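Local coordinates for protein putative cathepsin d (Ixodes ricinus, PDB 5N7Q) that probably cleaves proteins as an aspartic endopeptidase of the pepsin-like A1 family and binds the inhibitor pepstatin A, at residues N143-Q147 against G148-E152. Residues are numbered along the deposited sequence; the frame is centred on the assembly and turned at random.
Sequences NMMKQ and GLLGE
G148 turns back onto the helical turn it follows, its N donating to M145 O at 3.0 Å. This bond reaches the carbonyl from above its plane (67° out of it). With phi at 66° the glycine leaves the helical conformation, and no side chain there meets the carbonyl of Q147. L149 makes the second, straighter backbone bond: its N lies 3.0 Å from M144 O, with an N-H...O angle of 165°. The side chain of L149 then covers the same end of the helix. Its CG rests 3.9 Å from Q147 CB, while CD1 approaches M144 CG at 4.1 Å, the side chains of L149 and M144 crossing at about a right angle. Q147, just past the helix, gives through NE2 a weak bond to N143 OD1 and a hydrogen bond to S101 O, linking the last turn to the end of strand 98-101. L149 O accepts a hydrogen bond from Y6 OH, and the L149 backbone also pairs with E3, tying the turn to the N-terminal end of the chain. L150 points back at the helix and is buried. Its CD2 touches both methionines, 3.7 Å from M144 CB and 3.8 Å from M145 CG, and its CD1 meets the methyl CE of M144. The bend of the M144 chain at chi3 brings that methyl round to the leucine; Y6 of strand 6-13 touches both side chains. Beyond L150, G151 N bonds to G148 O and closes a type I beta turn. The whole is a Schellman motif ending helix 140-146, run directly into a beta turn that leads toward strand 155-160 of the pepsin-like fold, away from the predicted catalytic aspartates.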
loop_
_atom_site.group_PDB
_atom_site.type_symbol
_atom_site.label_atom_id
_atom_site.label_comp_id
_atom_site.label_asym_id
_atom_site.label_seq_id
_atom_site.Cartn_x
_atom_site.Cartn_y
_atom_site.Cartn_z
ATOM N N ASN A 143 17.729 -5.111 1.436
ATOM C CA ASN A 143 19.078 -4.552 1.272
ATOM C C ASN A 143 19.500 -3.727 2.514
ATOM O O ASN A 143 20.637 -3.845 2.984
ATOM C CB ASN A 143 19.125 -3.708 -0.003
ATOM C CG ASN A 143 20.473 -3.733 -0.684
ATOM O OD1 ASN A 143 21.362 -4.513 -0.323
ATOM N ND2 ASN A 143 20.637 -2.870 -1.672
ATOM N N MET A 144 18.572 -2.962 3.084
ATOM C CA MET A 144 18.797 -2.280 4.358
ATOM C C MET A 144 19.166 -3.280 5.446
ATOM O O MET A 144 20.143 -3.061 6.187
ATOM C CB MET A 144 17.565 -1.482 4.768
ATOM C CG MET A 144 17.322 -0.280 3.878
ATOM S SD MET A 144 15.766 0.557 4.213
ATOM C CE MET A 144 16.265 1.716 5.473
ATOM N N MET A 145 18.419 -4.370 5.555
ATOM C CA MET A 145 18.726 -5.397 6.555
ATOM C C MET A 145 20.091 -6.030 6.331
ATOM O O MET A 145 20.868 -6.194 7.276
ATOM C CB MET A 145 17.667 -6.491 6.568
ATOM C CG MET A 145 16.326 -6.018 7.104
ATOM S SD MET A 145 15.219 -7.401 7.420
ATOM C CE MET A 145 15.163 -8.121 5.788
ATOM N N LYS A 146 20.386 -6.375 5.084
ATOM C CA LYS A 146 21.707 -6.953 4.737
ATOM C C LYS A 146 22.860 -6.033 5.135
ATOM O O LYS A 146 23.892 -6.497 5.635
ATOM C CB LYS A 146 21.778 -7.230 3.239
ATOM C CG LYS A 146 21.119 -8.515 2.797
ATOM C CD LYS A 146 21.141 -8.651 1.279
ATOM C CE LYS A 146 20.485 -9.935 0.760
ATOM N NZ LYS A 146 19.111 -10.217 1.294
ATOM N N GLN A 147 22.661 -4.726 4.960
ATOM C CA GLN A 147 23.674 -3.724 5.296
ATOM C C GLN A 147 23.652 -3.291 6.781
ATOM O O GLN A 147 24.389 -2.376 7.167
ATOM C CB GLN A 147 23.527 -2.523 4.352
ATOM C CG GLN A 147 23.797 -2.942 2.911
ATOM C CD GLN A 147 23.523 -1.867 1.879
ATOM O OE1 GLN A 147 23.846 -0.709 2.078
ATOM N NE2 GLN A 147 22.990 -2.271 0.724
ATOM N N GLY A 148 22.789 -3.939 7.577
ATOM C CA GLY A 148 22.675 -3.701 8.999
ATOM C C GLY A 148 22.164 -2.342 9.390
ATOM O O GLY A 148 22.335 -1.911 10.546
ATOM N N LEU A 149 21.455 -1.673 8.485
ATOM C CA LEU A 149 21.082 -0.278 8.713
ATOM C C LEU A 149 19.988 -0.087 9.764
ATOM O O LEU A 149 19.816 1.010 10.262
ATOM C CB LEU A 149 20.637 0.372 7.405
ATOM C CG LEU A 149 21.663 0.334 6.272
ATOM C CD1 LEU A 149 21.089 0.994 5.039
ATOM C CD2 LEU A 149 22.958 1.001 6.717
ATOM N N LEU A 150 19.272 -1.152 10.101
ATOM C CA LEU A 150 18.238 -1.106 11.144
ATOM C C LEU A 150 18.736 -1.621 12.490
ATOM O O LEU A 150 17.953 -1.773 13.441
ATOM C CB LEU A 150 17.013 -1.931 10.735
ATOM C CG LEU A 150 16.259 -1.593 9.438
ATOM C CD1 LEU A 150 16.283 -0.107 9.125
ATOM C CD2 LEU A 150 16.729 -2.394 8.241
ATOM N N GLY A 151 20.025 -1.892 12.612
ATOM C CA GLY A 151 20.501 -2.481 13.844
ATOM C C GLY A 151 19.856 -3.828 14.044
ATOM O O GLY A 151 19.862 -4.671 13.128
ATOM N N GLU A 152 19.278 -4.021 15.225
ATOM C CA GLU A 152 18.576 -5.249 15.588
ATOM C C GLU A 152 17.049 -5.174 15.515
ATOM O O GLU A 152 16.360 -6.081 15.995
ATOM C CB GLU A 152 18.978 -5.654 16.999
ATOM C CG GLU A 152 20.463 -5.879 17.161
ATOM C CD GLU A 152 20.894 -7.137 16.469
ATOM O OE1 GLU A 152 20.287 -8.197 16.751
ATOM O OE2 GLU A 152 21.823 -7.066 15.635
#